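Local coordinates for protein homocysteine S-methyltransferase (Escherichia coli, PDB 5DMM) that catalyses methyl transfer from S-methylmethionine, or less efficiently S-adenosylmethionine, to homocysteine, using a zinc ion and yielding methionine, at residues Q14-D20 / G62-I67; F193-L197 / I227-A231; L250-S256 / L291-R297; Q276-L281 / A305-S310. All coordinates share one frame; numbering follows the deposited sequence.

All four contacts belong to one TIM barrel. Contacts 2 and 3 are buried pairings of parallel strands that follow one another round the wall, while contact 1 is the buried junction between strands 17-18 and 65-67, the first and second in the chain, held largely by side chains. Contacts 2 and 3 share the zinc ion, each supplying one cysteine, and contact 1 reaches the homocysteine pocket through I67. Contact 4 lies farther out, partly exposed, where the C-terminal helix meets the loop before helix 281-286. The chemistry follows position: backbone ladders and side-chain amides or carboxylates inside, leucine and alanine packing with a surface salt bridge outside.

Contact 1. Residues Q14-D20 / G62-I67; sequences QDILLLD and GAQCAI
Q64 reaches back along segment 14-20 and uses both ends of its side-chain amide. Its OE1 accepts the backbone N of L18 at 3.0 Å, and its NE2 donates to Q14 OE1 at 2.7 Å in an almost straight bond (175°) that runs in the plane of the Q64 amide; the two amide planes are turned 32° apart. The chain gets there by lying extended beyond CG. The backbone N of Q64 meanwhile bonds L18 O at 2.8 Å, so Q64 holds L18 at both its N and its O, and C65 N adds a weak bond to the same oxygen. At the other end, D20 puts OD2 2.9 Å from the backbone N of I67, which comes in from above the carboxylate plane. With chi1 at 61°, CG sits between the backbone N and the carbonyl carbon, and OD1 rests 3.4 Å from I67 CG1. L18 itself lays CD1 against G62 O, and L19 CD2 packs on C65 CB. Strands 17-18 and 65-67 thus close the TIM barrel. Side-chain groups of Q64 and D20 here do work that backbone pairing does elsewhere in the sheet, and the D20 bond probably steadies I67, which touches the bound homocysteine.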
# COMPACT_ATOMS: atom_id res chain seq x y z
N GLN A 14 3.90 -0.48 -20.73
CA GLN A 14 2.50 -0.08 -20.68
C GLN A 14 2.38 1.19 -19.84
O GLN A 14 3.20 1.42 -18.97
CB GLN A 14 1.65 -1.20 -20.08
CG GLN A 14 2.17 -1.65 -18.74
CD GLN A 14 1.87 -3.10 -18.43
OE1 GLN A 14 0.83 -3.41 -17.85
NE2 GLN A 14 2.78 -4.00 -18.80
N ASP A 15 1.37 2.01 -20.11
CA ASP A 15 1.17 3.24 -19.37
C ASP A 15 0.73 2.99 -17.92
O ASP A 15 1.20 3.64 -17.00
CB ASP A 15 0.14 4.13 -20.04
CG ASP A 15 0.52 4.52 -21.47
OD1 ASP A 15 1.73 4.52 -21.82
OD2 ASP A 15 -0.41 4.84 -22.24
N ILE A 16 -0.22 2.06 -17.75
CA ILE A 16 -0.86 1.82 -16.46
C ILE A 16 -0.46 0.48 -15.87
O ILE A 16 -0.44 -0.53 -16.57
CB ILE A 16 -2.42 1.86 -16.59
CG1 ILE A 16 -2.90 3.22 -17.10
CG2 ILE A 16 -3.09 1.51 -15.25
CD1 ILE A 16 -2.33 4.38 -16.33
N LEU A 17 -0.13 0.49 -14.57
CA LEU A 17 0.09 -0.70 -13.76
C LEU A 17 -1.08 -0.83 -12.78
O LEU A 17 -1.31 0.08 -11.99
CB LEU A 17 1.41 -0.58 -13.00
CG LEU A 17 2.17 -1.74 -12.39
CD1 LEU A 17 3.61 -1.28 -12.13
CD2 LEU A 17 1.52 -2.23 -11.10
N LEU A 18 -1.81 -1.95 -12.81
CA LEU A 18 -2.96 -2.05 -11.92
C LEU A 18 -2.56 -2.61 -10.56
O LEU A 18 -1.81 -3.58 -10.47
CB LEU A 18 -4.08 -2.92 -12.53
CG LEU A 18 -4.83 -2.33 -13.72
CD1 LEU A 18 -5.93 -3.28 -14.15
CD2 LEU A 18 -5.41 -0.95 -13.40
N LEU A 19 -3.06 -1.98 -9.50
CA LEU A 19 -2.88 -2.50 -8.15
C LEU A 19 -4.04 -3.42 -7.81
O LEU A 19 -4.85 -3.75 -8.68
CB LEU A 19 -2.77 -1.35 -7.14
CG LEU A 19 -1.69 -0.32 -7.48
CD1 LEU A 19 -1.62 0.78 -6.43
CD2 LEU A 19 -0.35 -1.01 -7.64
N ASP A 20 -4.12 -3.84 -6.55
CA ASP A 20 -5.26 -4.65 -6.14
C ASP A 20 -6.25 -3.75 -5.42
O ASP A 20 -6.18 -2.53 -5.52
CB ASP A 20 -4.80 -5.81 -5.24
CG ASP A 20 -4.12 -5.35 -3.97
OD1 ASP A 20 -3.88 -4.13 -3.79
OD2 ASP A 20 -3.81 -6.22 -3.13
N GLY A 62 -7.01 -8.80 -12.87
CA GLY A 62 -6.13 -7.97 -13.67
C GLY A 62 -5.05 -7.23 -12.89
O GLY A 62 -4.23 -6.54 -13.49
N ALA A 63 -5.06 -7.36 -11.56
CA ALA A 63 -4.03 -6.72 -10.74
C ALA A 63 -2.65 -7.22 -11.14
O ALA A 63 -2.46 -8.41 -11.38
CB ALA A 63 -4.27 -6.98 -9.25
N GLN A 64 -1.67 -6.32 -11.21
CA GLN A 64 -0.31 -6.72 -11.49
C GLN A 64 0.58 -6.54 -10.26
O GLN A 64 1.77 -6.86 -10.30
CB GLN A 64 0.24 -5.94 -12.68
CG GLN A 64 -0.61 -6.17 -13.93
CD GLN A 64 -0.47 -5.07 -14.95
OE1 GLN A 64 -1.11 -4.02 -14.83
NE2 GLN A 64 0.34 -5.30 -15.96
N CYS A 65 -0.03 -6.04 -9.19
CA CYS A 65 0.66 -5.91 -7.91
C CYS A 65 -0.28 -6.22 -6.75
O CYS A 65 -1.34 -5.59 -6.63
CB CYS A 65 1.24 -4.49 -7.75
SG CYS A 65 2.28 -4.29 -6.26
N ALA A 66 0.09 -7.18 -5.91
CA ALA A 66 -0.64 -7.45 -4.69
C ALA A 66 -0.07 -6.65 -3.53
O ALA A 66 1.15 -6.52 -3.41
CB ALA A 66 -0.62 -8.95 -4.35
N ILE A 67 -0.93 -6.13 -2.66
CA ILE A 67 -0.45 -5.46 -1.45
C ILE A 67 -0.72 -6.37 -0.26
O ILE A 67 -1.85 -6.77 -0.04
CB ILE A 67 -1.13 -4.09 -1.25
CG1 ILE A 67 -0.84 -3.20 -2.46
CG2 ILE A 67 -0.63 -3.44 0.05
CD1 ILE A 67 -1.56 -1.84 -2.45

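Contact 2. Residues F193-L197 / I227-A231; sequences FSFTL and INCIA. With ZN (zinc ion), chain B.
S194 OG donates to N228 OD1 across a short 2.5 Å, coming at the carbonyl from the side (118° at the oxygen) and tilted 19° from its plane. The serine hydroxyl is anti to the backbone N, chi1 178°, which turns it toward the next strand. N228 meets it with its amide folded between its own N and carbonyl carbon. The same OD1 also accepts the backbone N of T169, so two donors fix how the amide is turned, and the N228 side chain rests against C295. One residue farther on, C229 binds the zinc ion through SG at 2.5 Å, with C295 as the other protein ligand, and touches the homocysteine. Behind this shell, N228 N makes a weak bond of 3.4 Å to F195 O, and I227 CA approaches that oxygen at 3.5 Å in a C-H...O contact, the parallel F195-I227 bridge. Next comes a greasy layer: L197 CD1 lies 3.8 Å from I227 CG2, the two side chains crossing at about a right angle, and 4.1 Å from I230 CD1. Strands 191-197 and 222-228 are neighbours in the barrel wall; helix 235-243 packs on L197 and I227, while helices 209-217 and 173-183 pack on F195.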
# COMPACT_ATOMS: atom_id res chain seq x y z
N PHE A 193 5.42 5.95 -1.73
CA PHE A 193 4.86 6.65 -0.58
C PHE A 193 3.52 7.23 -0.99
O PHE A 193 3.45 8.05 -1.92
CB PHE A 193 5.79 7.77 -0.10
CG PHE A 193 6.92 7.31 0.80
CD1 PHE A 193 7.75 6.25 0.43
CD2 PHE A 193 7.18 7.95 2.00
CE1 PHE A 193 8.80 5.83 1.26
CE2 PHE A 193 8.23 7.54 2.84
CZ PHE A 193 9.04 6.48 2.46
N SER A 194 2.46 6.80 -0.31
CA SER A 194 1.13 7.29 -0.60
C SER A 194 0.52 7.93 0.64
O SER A 194 0.68 7.41 1.75
CB SER A 194 0.26 6.15 -1.13
OG SER A 194 -1.06 6.61 -1.38
N PHE A 195 -0.18 9.05 0.44
CA PHE A 195 -0.58 9.97 1.51
C PHE A 195 -2.08 10.11 1.68
O PHE A 195 -2.84 9.94 0.72
CB PHE A 195 -0.00 11.37 1.23
CG PHE A 195 1.41 11.35 0.74
CD1 PHE A 195 2.42 10.86 1.55
CD2 PHE A 195 1.73 11.81 -0.52
CE1 PHE A 195 3.73 10.84 1.11
CE2 PHE A 195 3.04 11.78 -0.97
CZ PHE A 195 4.04 11.29 -0.16
N THR A 196 -2.51 10.45 2.90
CA THR A 196 -3.86 10.98 3.11
C THR A 196 -3.77 12.50 3.20
O THR A 196 -2.73 13.06 3.59
CB THR A 196 -4.56 10.42 4.37
OG1 THR A 196 -3.82 10.78 5.54
CG2 THR A 196 -4.69 8.91 4.27
N LEU A 197 -4.87 13.17 2.85
CA LEU A 197 -4.85 14.61 2.63
C LEU A 197 -5.84 15.36 3.50
O LEU A 197 -6.89 14.83 3.86
CB LEU A 197 -5.13 14.92 1.16
CG LEU A 197 -4.15 14.31 0.15
CD1 LEU A 197 -4.59 14.63 -1.25
CD2 LEU A 197 -2.72 14.78 0.39
N ILE A 227 -1.68 9.00 -3.67
CA ILE A 227 -2.72 9.13 -2.66
C ILE A 227 -3.54 7.84 -2.54
O ILE A 227 -3.73 7.12 -3.52
CB ILE A 227 -3.66 10.31 -2.99
CG1 ILE A 227 -4.22 10.12 -4.40
CG2 ILE A 227 -2.91 11.64 -2.86
CD1 ILE A 227 -5.30 11.14 -4.81
N ASN A 228 -3.99 7.53 -1.33
CA ASN A 228 -4.89 6.40 -1.16
C ASN A 228 -5.81 6.62 0.03
O ASN A 228 -5.56 7.51 0.85
CB ASN A 228 -4.10 5.09 -1.00
CG ASN A 228 -3.38 5.00 0.34
OD1 ASN A 228 -2.39 5.69 0.58
ND2 ASN A 228 -3.87 4.12 1.22
N CYS A 229 -6.86 5.82 0.11
CA CYS A 229 -7.82 5.90 1.21
C CYS A 229 -8.44 7.29 1.27
O CYS A 229 -8.62 7.87 2.33
CB CYS A 229 -7.15 5.54 2.54
SG CYS A 229 -8.32 4.98 3.80
N ILE A 230 -8.77 7.81 0.09
CA ILE A 230 -9.36 9.14 -0.05
C ILE A 230 -10.66 8.99 -0.85
O ILE A 230 -10.83 8.01 -1.58
CB ILE A 230 -8.38 10.11 -0.75
CG1 ILE A 230 -8.95 11.53 -0.86
CG2 ILE A 230 -8.00 9.58 -2.13
CD1 ILE A 230 -8.02 12.49 -1.60
N ALA A 231 -11.59 9.94 -0.69
CA ALA A 231 -12.86 9.89 -1.41
C ALA A 231 -12.67 10.03 -2.91
O ALA A 231 -11.80 10.78 -3.36
CB ALA A 231 -13.79 10.99 -0.90
ZN ZN B . -7.98 2.80 2.53

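Contact 3. Residues L250-S256 / L291-R297; sequences LVVYPNS and LIGGCCR. With ZN (zinc ion), chain B; BME (beta-mercaptoethanol), chain E.
The Y253 ring has C295 SG 5.3 Å from its centroid, a sulfur-aromatic contact met obliquely, with G294 O likewise at a slant; V251 CG1 lies at the ring edge, in plane. The ring's OH is held by E168 and W192. The R297 guanidinium also meets its partner obliquely, NH1 giving a weak bond to S256 O. The N255 amide makes a real capture: OD1 accepts C296 N at 3.1 Å, tilted 23° from the carbonyl plane. Without the amide, as with an alanine here, C296 N is likely to lose this acceptor, leaving the C295-C296 backbone freer to shift beside the metal. Earlier in both segments, strands 250-253 and 289-292 pair in parallel, V252 N bonding L291 O and V252 O accepting G293 N. Past the strand ends two further backbone bonds tie the loops, C295 N to P254 O at 2.7 Å and S256 N to C296 O at 2.8 Å. C295 SG binds zinc at 2.0 Å. C296, a predicted ligand, stands with SG 3.2 Å from the ion; beta-mercaptoethanol, probably from the crystallisation liquor, caps it as a mixed disulfide (SG to S2 2.0 Å). The cysteines bound to zinc here are C229 and C295.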
# COMPACT_ATOMS: atom_id res chain seq x y z
N LEU A 250 2.76 8.38 -10.60
CA LEU A 250 1.88 8.69 -9.47
C LEU A 250 0.98 7.51 -9.14
O LEU A 250 0.55 6.77 -10.03
CB LEU A 250 1.03 9.93 -9.76
CG LEU A 250 1.81 11.25 -9.95
CD1 LEU A 250 0.82 12.40 -10.17
CD2 LEU A 250 2.75 11.54 -8.76
N VAL A 251 0.70 7.36 -7.85
CA VAL A 251 -0.09 6.25 -7.33
C VAL A 251 -1.47 6.73 -6.91
O VAL A 251 -1.61 7.79 -6.30
CB VAL A 251 0.62 5.61 -6.10
CG1 VAL A 251 -0.19 4.45 -5.57
CG2 VAL A 251 2.02 5.16 -6.46
N VAL A 252 -2.50 5.96 -7.22
CA VAL A 252 -3.83 6.34 -6.78
C VAL A 252 -4.69 5.11 -6.54
O VAL A 252 -4.88 4.28 -7.42
CB VAL A 252 -4.52 7.30 -7.80
CG1 VAL A 252 -4.53 6.72 -9.22
CG2 VAL A 252 -5.93 7.63 -7.36
N TYR A 253 -5.15 4.96 -5.31
CA TYR A 253 -6.14 3.94 -5.02
C TYR A 253 -7.10 4.44 -3.95
O TYR A 253 -6.80 4.40 -2.75
CB TYR A 253 -5.50 2.59 -4.63
CG TYR A 253 -4.31 2.53 -3.67
CD1 TYR A 253 -4.40 1.83 -2.47
CD2 TYR A 253 -3.07 3.08 -4.01
CE1 TYR A 253 -3.32 1.71 -1.60
CE2 TYR A 253 -1.97 2.97 -3.14
CZ TYR A 253 -2.11 2.28 -1.95
OH TYR A 253 -1.04 2.17 -1.08
N PRO A 254 -8.26 4.93 -4.40
CA PRO A 254 -9.24 5.58 -3.52
C PRO A 254 -10.23 4.59 -2.91
O PRO A 254 -10.24 3.40 -3.26
CB PRO A 254 -9.96 6.54 -4.46
CG PRO A 254 -9.98 5.78 -5.76
CD PRO A 254 -8.62 5.10 -5.82
N ASN A 255 -11.04 5.09 -1.99
CA ASN A 255 -12.13 4.31 -1.45
C ASN A 255 -13.24 4.15 -2.48
O ASN A 255 -13.35 4.95 -3.41
CB ASN A 255 -12.67 4.96 -0.18
CG ASN A 255 -11.59 5.13 0.87
OD1 ASN A 255 -10.69 4.31 0.96
ND2 ASN A 255 -11.67 6.20 1.65
N SER A 256 -14.04 3.11 -2.31
CA SER A 256 -15.17 2.84 -3.18
C SER A 256 -16.17 3.99 -3.13
O SER A 256 -16.31 4.65 -2.11
CB SER A 256 -15.85 1.53 -2.77
OG SER A 256 -16.88 1.16 -3.67
N LEU A 291 0.04 3.98 -11.40
CA LEU A 291 -0.25 2.83 -10.53
C LEU A 291 -1.63 3.07 -9.97
O LEU A 291 -1.83 4.01 -9.20
CB LEU A 291 0.78 2.69 -9.39
CG LEU A 291 2.17 2.11 -9.70
CD1 LEU A 291 2.99 3.07 -10.53
CD2 LEU A 291 2.94 1.75 -8.43
N ILE A 292 -2.59 2.23 -10.36
CA ILE A 292 -3.99 2.49 -10.07
C ILE A 292 -4.67 1.24 -9.47
O ILE A 292 -4.56 0.14 -10.00
CB ILE A 292 -4.74 2.93 -11.34
CG1 ILE A 292 -4.03 4.15 -11.94
CG2 ILE A 292 -6.21 3.23 -11.05
CD1 ILE A 292 -4.74 4.77 -13.09
N GLY A 293 -5.35 1.43 -8.35
CA GLY A 293 -6.11 0.34 -7.75
C GLY A 293 -7.22 0.86 -6.88
O GLY A 293 -7.74 1.95 -7.11
N GLY A 294 -7.59 0.09 -5.86
CA GLY A 294 -8.67 0.48 -4.96
C GLY A 294 -8.30 0.34 -3.50
O GLY A 294 -7.43 -0.46 -3.14
N CYS A 295 -8.96 1.12 -2.66
CA CYS A 295 -8.75 1.03 -1.22
C CYS A 295 -10.05 0.52 -0.56
O CYS A 295 -10.62 -0.48 -1.00
CB CYS A 295 -8.31 2.39 -0.66
SG CYS A 295 -7.17 2.32 0.77
N CYS A 296 -10.52 1.22 0.46
CA CYS A 296 -11.62 0.72 1.31
C CYS A 296 -12.89 0.44 0.53
O CYS A 296 -13.34 1.25 -0.28
CB CYS A 296 -11.92 1.70 2.44
SG CYS A 296 -10.73 1.69 3.81
N ARG A 297 -13.45 -0.75 0.79
CA ARG A 297 -14.72 -1.21 0.23
C ARG A 297 -14.66 -1.54 -1.26
O ARG A 297 -15.67 -1.86 -1.88
CB ARG A 297 -15.83 -0.20 0.50
CG ARG A 297 -16.06 0.03 1.99
CD ARG A 297 -17.21 0.98 2.26
NE ARG A 297 -17.10 2.21 1.48
CZ ARG A 297 -16.34 3.25 1.81
NH1 ARG A 297 -16.31 4.32 1.02
NH2 ARG A 297 -15.60 3.22 2.91
ZN ZN B . -7.98 2.80 2.53
C1 BME E . -11.66 -2.33 4.03
C2 BME E . -11.59 -0.86 4.43
O1 BME E . -12.73 -2.55 3.13
S2 BME E . -9.94 -0.15 4.14
O HOH W 1 -16.79 -1.71 -5.07

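Contact 4. Residues Q276-L281 / A305-S310; sequences QLADYL and ALKARS
D279 OD1 draws the end of R309 across the contact: NH2 stands 3.1 Å from it in a salt bridge, and NE is nearby at 3.3 Å. The carboxylate and guanidinium planes are 62° apart, so the groups do not pair flat against each other. R309 gets there with its chain extended from CG to NE, running over A278, whose CB lies 3.5 Å from R309 CD. The bridge is at the surface, and both residues also touch crystal neighbours, so its strength in solution is hard to judge. Beneath it the packing turns apolar. A278 CB sits 3.5 Å from A305 CB, two small side chains that let the backbones come close; the CA atoms of A278 and L306 are 4.8 Å apart. In the TIM barrel, helix 300-309 is the last in the chain and follows strand 289-292, while 276-281 is the first ordered stretch after the unmodelled residues 258-275 and leads into helix 281-286. L306 reaches from the helix into 276-281: its CD1 meets L277 CD2 at 3.6 Å, the side chains crossing at a slant, and CD2 lies on A278 CA. Inward, the same leucine packs on L18 and I292. Shortening this side chain to an alanine is likely to open a gap between L277, A278, L18 and I292. L281, with CG anti to the backbone N (chi1 175°), sends CD2 onto the helix's last turn, 3.6 Å from L306 O and 3.8 Å from S310 CB.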
# COMPACT_ATOMS: atom_id res chain seq x y z
N GLN A 276 -18.45 5.72 -10.34
CA GLN A 276 -17.70 4.47 -10.44
C GLN A 276 -16.20 4.72 -10.50
O GLN A 276 -15.73 5.59 -11.23
CB GLN A 276 -18.15 3.68 -11.66
CG GLN A 276 -17.29 2.47 -11.98
CD GLN A 276 -18.01 1.16 -11.75
OE1 GLN A 276 -19.23 1.07 -11.92
NE2 GLN A 276 -17.27 0.13 -11.34
N LEU A 277 -15.44 3.92 -9.75
CA LEU A 277 -14.00 4.09 -9.66
C LEU A 277 -13.32 4.05 -11.03
O LEU A 277 -12.56 4.96 -11.39
CB LEU A 277 -13.41 3.02 -8.71
CG LEU A 277 -11.94 3.16 -8.32
CD1 LEU A 277 -11.65 2.41 -7.02
CD2 LEU A 277 -11.00 2.65 -9.41
N ALA A 278 -13.63 3.03 -11.83
CA ALA A 278 -12.98 2.87 -13.12
C ALA A 278 -13.29 3.99 -14.12
O ALA A 278 -12.54 4.18 -15.08
CB ALA A 278 -13.35 1.52 -13.72
N ASP A 279 -14.38 4.73 -13.91
CA ASP A 279 -14.72 5.84 -14.81
C ASP A 279 -13.70 6.96 -14.78
O ASP A 279 -13.63 7.78 -15.70
CB ASP A 279 -16.10 6.41 -14.47
CG ASP A 279 -17.23 5.47 -14.83
OD1 ASP A 279 -17.01 4.56 -15.66
OD2 ASP A 279 -18.34 5.64 -14.28
N TYR A 280 -12.90 7.01 -13.71
CA TYR A 280 -11.90 8.06 -13.52
C TYR A 280 -10.57 7.80 -14.21
O TYR A 280 -9.71 8.68 -14.23
CB TYR A 280 -11.64 8.25 -12.03
CG TYR A 280 -12.74 8.97 -11.30
CD1 TYR A 280 -12.63 10.32 -11.01
CD2 TYR A 280 -13.89 8.29 -10.88
CE1 TYR A 280 -13.63 10.99 -10.34
CE2 TYR A 280 -14.90 8.95 -10.22
CZ TYR A 280 -14.76 10.30 -9.95
OH TYR A 280 -15.76 10.97 -9.28
N LEU A 281 -10.39 6.60 -14.75
CA LEU A 281 -9.10 6.21 -15.29
C LEU A 281 -8.52 7.21 -16.32
O LEU A 281 -7.34 7.56 -16.24
CB LEU A 281 -9.20 4.80 -15.89
CG LEU A 281 -8.01 4.19 -16.62
CD1 LEU A 281 -6.71 4.43 -15.89
CD2 LEU A 281 -8.23 2.70 -16.80
N ALA A 305 -13.10 -3.82 -13.65
CA ALA A 305 -13.56 -2.66 -14.41
C ALA A 305 -12.39 -1.80 -14.92
O ALA A 305 -12.43 -1.30 -16.04
CB ALA A 305 -14.51 -1.81 -13.57
N LEU A 306 -11.36 -1.64 -14.10
CA LEU A 306 -10.20 -0.83 -14.50
C LEU A 306 -9.48 -1.50 -15.65
O LEU A 306 -9.04 -0.84 -16.60
CB LEU A 306 -9.24 -0.62 -13.32
CG LEU A 306 -9.66 0.41 -12.27
CD1 LEU A 306 -8.84 0.25 -11.01
CD2 LEU A 306 -9.48 1.82 -12.82
N LYS A 307 -9.38 -2.82 -15.56
CA LYS A 307 -8.70 -3.63 -16.56
C LYS A 307 -9.38 -3.48 -17.92
O LYS A 307 -8.71 -3.31 -18.95
CB LYS A 307 -8.67 -5.09 -16.10
CG LYS A 307 -8.02 -6.08 -17.07
CD LYS A 307 -6.54 -5.80 -17.22
CE LYS A 307 -5.86 -6.84 -18.10
NZ LYS A 307 -4.41 -6.53 -18.26
N ALA A 308 -10.71 -3.51 -17.91
CA ALA A 308 -11.50 -3.39 -19.13
C ALA A 308 -11.35 -2.01 -19.75
O ALA A 308 -11.36 -1.88 -20.97
CB ALA A 308 -12.95 -3.70 -18.84
N ARG A 309 -11.21 -0.98 -18.92
CA ARG A 309 -11.11 0.39 -19.42
C ARG A 309 -9.69 0.77 -19.81
O ARG A 309 -9.46 1.82 -20.39
CB ARG A 309 -11.64 1.38 -18.37
CG ARG A 309 -13.17 1.38 -18.31
CD ARG A 309 -13.70 2.16 -17.12
NE ARG A 309 -15.15 2.34 -17.16
CZ ARG A 309 -16.03 1.42 -16.78
NH1 ARG A 309 -15.62 0.23 -16.33
NH2 ARG A 309 -17.33 1.68 -16.85
N SER A 310 -8.73 -0.10 -19.51
CA SER A 310 -7.35 0.15 -19.89
C SER A 310 -6.92 -0.77 -21.03
O SER A 310 -6.34 -0.31 -22.02
CB SER A 310 -6.42 -0.03 -18.69
OG SER A 310 -6.45 -1.36 -18.20